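Local coordinates for protein BexL (Amycolatopsis orientalis, PDB 4XRW) that probably catalyses cyclisation and aromatisation of a polyketide chain as a di-domain aromatase/cyclase of the BE-7585A biosynthetic pathway, at residues K124-R132 and D145-L156. Numbering follows the deposited sequence.
Sequences KVRLLHAYR and DRAVDTNSRSEL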
loop_
_atom_site.group_PDB
_atom_site.type_symbol
_atom_site.label_atom_id
_atom_site.label_comp_id
_atom_site.label_asym_id
_atom_site.label_seq_id
_atom_site.Cartn_x
_atom_site.Cartn_y
_atom_site.Cartn_z
ATOM N N LYS A 124 7.809 -21.778 -7.048
ATOM C CA LYS A 124 6.788 -22.287 -6.153
ATOM C C LYS A 124 6.889 -21.554 -4.820
ATOM O O LYS A 124 7.948 -21.537 -4.195
ATOM C CB LYS A 124 6.956 -23.791 -5.933
ATOM C CG LYS A 124 5.841 -24.414 -5.115
ATOM C CD LYS A 124 6.153 -25.867 -4.794
ATOM C CE LYS A 124 5.089 -26.502 -3.928
ATOM N NZ LYS A 124 5.403 -27.926 -3.596
ATOM N N VAL A 125 5.787 -20.940 -4.418
ATOM C CA VAL A 125 5.717 -20.203 -3.162
ATOM C C VAL A 125 4.872 -20.990 -2.201
ATOM O O VAL A 125 3.712 -21.264 -2.466
ATOM C CB VAL A 125 5.142 -18.806 -3.358
ATOM C CG1 VAL A 125 5.057 -18.063 -2.004
ATOM C CG2 VAL A 125 6.002 -18.043 -4.348
ATOM N N ARG A 126 5.490 -21.376 -1.096
ATOM C CA ARG A 126 4.829 -22.087 -0.020
ATOM C C ARG A 126 4.604 -21.172 1.172
ATOM O O ARG A 126 5.533 -20.473 1.595
ATOM C CB ARG A 126 5.680 -23.268 0.405
ATOM C CG ARG A 126 6.021 -24.201 -0.754
ATOM C CD ARG A 126 7.046 -25.193 -0.308
ATOM N NE ARG A 126 6.660 -25.911 0.896
ATOM C CZ ARG A 126 7.516 -26.526 1.697
ATOM N NH1 ARG A 126 8.807 -26.511 1.398
ATOM N NH2 ARG A 126 7.088 -27.149 2.798
ATOM N N LEU A 127 3.395 -21.216 1.717
ATOM C CA LEU A 127 3.030 -20.393 2.855
ATOM C C LEU A 127 2.538 -21.313 3.945
ATOM O O LEU A 127 1.489 -21.951 3.805
ATOM C CB LEU A 127 1.976 -19.363 2.453
ATOM C CG LEU A 127 1.339 -18.526 3.559
ATOM C CD1 LEU A 127 2.375 -17.749 4.330
ATOM C CD2 LEU A 127 0.267 -17.594 2.963
ATOM N N LEU A 128 3.304 -21.402 5.022
ATOM C CA LEU A 128 2.984 -22.255 6.151
ATOM C C LEU A 128 2.484 -21.446 7.324
ATOM O O LEU A 128 2.975 -20.333 7.542
ATOM C CB LEU A 128 4.209 -23.019 6.603
ATOM C CG LEU A 128 4.742 -24.103 5.661
ATOM C CD1 LEU A 128 5.266 -23.525 4.346
ATOM C CD2 LEU A 128 5.852 -24.859 6.402
ATOM N N HIS A 129 1.556 -22.006 8.092
ATOM C CA HIS A 129 1.140 -21.394 9.354
ATOM C C HIS A 129 1.172 -22.398 10.466
ATOM O O HIS A 129 0.971 -23.604 10.253
ATOM C CB HIS A 129 -0.263 -20.794 9.240
ATOM C CG HIS A 129 -0.326 -19.557 8.404
ATOM N ND1 HIS A 129 -0.526 -19.583 7.036
ATOM C CD2 HIS A 129 -0.197 -18.253 8.738
ATOM C CE1 HIS A 129 -0.515 -18.349 6.569
ATOM N NE2 HIS A 129 -0.318 -17.524 7.582
ATOM N N ALA A 130 1.411 -21.898 11.670
ATOM C CA ALA A 130 1.311 -22.699 12.864
ATOM C C ALA A 130 0.533 -21.872 13.860
ATOM O O ALA A 130 0.905 -20.725 14.106
ATOM C CB ALA A 130 2.690 -23.043 13.388
ATOM N N TYR A 131 -0.527 -22.425 14.431
ATOM C CA TYR A 131 -1.342 -21.651 15.348
ATOM C C TYR A 131 -1.994 -22.489 16.409
ATOM O O TYR A 131 -2.140 -23.714 16.276
ATOM C CB TYR A 131 -2.429 -20.896 14.581
ATOM C CG TYR A 131 -3.106 -21.746 13.554
ATOM C CD1 TYR A 131 -4.275 -22.424 13.837
ATOM C CD2 TYR A 131 -2.546 -21.889 12.299
ATOM C CE1 TYR A 131 -4.889 -23.222 12.869
ATOM C CE2 TYR A 131 -3.124 -22.660 11.359
ATOM C CZ TYR A 131 -4.284 -23.335 11.632
ATOM O OH TYR A 131 -4.806 -24.093 10.629
ATOM N N ARG A 132 -2.418 -21.810 17.465
ATOM C CA ARG A 132 -3.281 -22.459 18.425
ATOM C C ARG A 132 -4.254 -21.478 19.028
ATOM O O ARG A 132 -4.088 -20.255 18.948
ATOM C CB ARG A 132 -2.475 -23.166 19.511
ATOM C CG ARG A 132 -1.370 -22.385 20.154
ATOM C CD ARG A 132 -0.711 -23.228 21.261
ATOM N NE ARG A 132 -1.685 -23.613 22.283
ATOM C CZ ARG A 132 -1.390 -23.967 23.531
ATOM N NH1 ARG A 132 -0.133 -23.984 23.954
ATOM N NH2 ARG A 132 -2.368 -24.302 24.364
ATOM N N ASP A 145 -8.920 -22.109 11.961
ATOM C CA ASP A 145 -8.534 -22.936 10.828
ATOM C C ASP A 145 -9.163 -22.448 9.528
ATOM O O ASP A 145 -8.488 -22.341 8.515
ATOM C CB ASP A 145 -8.931 -24.376 11.093
ATOM C CG ASP A 145 -8.102 -25.320 10.334
ATOM O OD1 ASP A 145 -7.055 -25.755 10.885
ATOM O OD2 ASP A 145 -8.479 -25.568 9.174
ATOM N N ARG A 146 -10.443 -22.112 9.574
ATOM C CA ARG A 146 -11.142 -21.652 8.399
ATOM C C ARG A 146 -10.655 -20.283 7.977
ATOM O O ARG A 146 -10.553 -19.990 6.791
ATOM C CB ARG A 146 -12.658 -21.629 8.644
ATOM C CG ARG A 146 -13.267 -23.038 8.644
ATOM C CD ARG A 146 -14.786 -23.025 8.546
ATOM N NE ARG A 146 -15.335 -22.383 9.724
ATOM C CZ ARG A 146 -15.687 -23.009 10.837
ATOM N NH1 ARG A 146 -15.614 -24.335 10.942
ATOM N NH2 ARG A 146 -16.135 -22.297 11.848
ATOM N N ALA A 147 -10.349 -19.458 8.969
ATOM C CA ALA A 147 -9.848 -18.116 8.726
ATOM C C ALA A 147 -8.510 -18.161 8.015
ATOM O O ALA A 147 -8.298 -17.426 7.052
ATOM C CB ALA A 147 -9.734 -17.362 10.043
ATOM N N VAL A 148 -7.594 -18.979 8.528
ATOM C CA VAL A 148 -6.272 -19.126 7.946
ATOM C C VAL A 148 -6.385 -19.661 6.521
ATOM O O VAL A 148 -5.708 -19.168 5.598
ATOM C CB VAL A 148 -5.376 -20.043 8.811
ATOM C CG1 VAL A 148 -4.068 -20.411 8.086
ATOM C CG2 VAL A 148 -5.100 -19.395 10.141
ATOM N N ASP A 149 -7.276 -20.623 6.319
ATOM C CA ASP A 149 -7.452 -21.209 4.977
ATOM C C ASP A 149 -7.942 -20.189 3.953
ATOM O O ASP A 149 -7.379 -20.075 2.864
ATOM C CB ASP A 149 -8.413 -22.387 5.023
ATOM C CG ASP A 149 -8.595 -23.028 3.649
ATOM O OD1 ASP A 149 -7.592 -23.511 3.098
ATOM O OD2 ASP A 149 -9.715 -23.002 3.108
ATOM N N THR A 150 -9.014 -19.500 4.308
ATOM C CA THR A 150 -9.597 -18.429 3.517
ATOM C C THR A 150 -8.545 -17.337 3.245
ATOM O O THR A 150 -8.290 -16.953 2.094
ATOM C CB THR A 150 -10.817 -17.829 4.258
ATOM O OG1 THR A 150 -11.856 -18.820 4.365
ATOM C CG2 THR A 150 -11.363 -16.603 3.538
ATOM N N ASN A 151 -7.897 -16.853 4.302
ATOM C CA ASN A 151 -6.939 -15.777 4.108
ATOM C C ASN A 151 -5.710 -16.193 3.307
ATOM O O ASN A 151 -5.259 -15.441 2.447
ATOM C CB ASN A 151 -6.501 -15.203 5.457
ATOM C CG ASN A 151 -5.814 -13.880 5.301
ATOM O OD1 ASN A 151 -6.465 -12.864 5.050
ATOM N ND2 ASN A 151 -4.486 -13.883 5.386
ATOM N N SER A 152 -5.168 -17.383 3.578
ATOM C CA SER A 152 -3.968 -17.852 2.889
ATOM C C SER A 152 -4.214 -18.029 1.405
ATOM O O SER A 152 -3.367 -17.692 0.602
ATOM C CB SER A 152 -3.461 -19.168 3.465
ATOM O OG SER A 152 -3.045 -19.011 4.802
ATOM N N ARG A 153 -5.373 -18.564 1.037
ATOM C CA ARG A 153 -5.678 -18.756 -0.373
ATOM C C ARG A 153 -5.830 -17.437 -1.112
ATOM O O ARG A 153 -5.331 -17.289 -2.229
ATOM C CB ARG A 153 -6.951 -19.585 -0.531
ATOM C CG ARG A 153 -6.786 -21.039 -0.130
ATOM C CD ARG A 153 -8.134 -21.757 -0.179
ATOM N NE ARG A 153 -7.979 -23.143 0.229
ATOM C CZ ARG A 153 -7.382 -24.072 -0.516
ATOM N NH1 ARG A 153 -6.893 -23.765 -1.713
ATOM N NH2 ARG A 153 -7.275 -25.317 -0.071
ATOM N N SER A 154 -6.494 -16.465 -0.489
ATOM C CA SER A 154 -6.705 -15.186 -1.149
ATOM C C SER A 154 -5.380 -14.419 -1.234
ATOM O O SER A 154 -5.117 -13.763 -2.228
ATOM C CB SER A 154 -7.783 -14.369 -0.426
ATOM O OG SER A 154 -7.449 -14.119 0.922
ATOM N N GLU A 155 -4.549 -14.517 -0.198
ATOM C CA GLU A 155 -3.252 -13.869 -0.179
ATOM C C GLU A 155 -2.342 -14.413 -1.270
ATOM O O GLU A 155 -1.683 -13.643 -1.960
ATOM C CB GLU A 155 -2.597 -14.039 1.203
ATOM C CG GLU A 155 -1.211 -13.516 1.329
ATOM C CD GLU A 155 -0.780 -13.354 2.783
ATOM O OE1 GLU A 155 -0.517 -14.376 3.462
ATOM O OE2 GLU A 155 -0.717 -12.193 3.241
ATOM N N LEU A 156 -2.293 -15.736 -1.422
ATOM C CA LEU A 156 -1.419 -16.347 -2.434
ATOM C C LEU A 156 -1.916 -16.028 -3.848
ATOM O O LEU A 156 -1.124 -15.792 -4.766
ATOM C CB LEU A 156 -1.335 -17.867 -2.237
ATOM C CG LEU A 156 -0.441 -18.352 -1.100
ATOM C CD1 LEU A 156 -0.383 -19.880 -1.020
ATOM C CD2 LEU A 156 0.963 -17.765 -1.262
HETATM O O HOH W 1 -0.170 -14.826 6.829
HETATM O O HOH W 2 -5.999 -23.615 7.977
#
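Strand 124-132 and helix 145-156 run nearly antiparallel, their axes 159° apart and 10.1 Å at closest approach, so that Tyr131, His129, Leu127 and Val125 meet successive turns of the helix from Asp145 to Leu156. At the Asp145 end, the Tyr131 hydroxyl donates a hydrogen bond to Asp145 OD1 (OH to OD1 2.8 Å). The oxygen sits near the plane of the ring but is itself approached from above the carboxylate plane, the two planes being 64° apart. Arg22 pairs with the same OD1 in a salt bridge, and a water bonds to both Tyr131 OH and the backbone O of Asp145.

Val148 splits its methyls between two rings: CG2 lies over a face of Tyr131, 4.2 Å from the ring centroid, while CG1 covers a face of His129. Both are CH-pi contacts. The pairing belongs to the helix-grip fold of the N-terminal domain, in which the long helix 138-166 packs against a curved antiparallel sheet; here strand 123-133, between strands 22-30 and 106-117, supplies part of the sheet face that the helix covers.

One turn on, Ser152 OG turns back to donate to Val148 O (2.8 Å), sharing that carbonyl with its own backbone N from the opposite face, and lies 3.2 Å from His129 CE1. A water 2.8 Å from His129 NE2 also bonds weakly to Glu155 OE1. With CG anti to its backbone N (chi1 172°), Leu127 sets CD2 against that same carboxylate oxygen, while its CB and Val125 CG1 each lie 4.2 Å from Leu156 CD2. Beyond this contact, Glu155 OE2 makes a weak hydrogen bond to a bound MES molecule, probably from the crystallisation liquor.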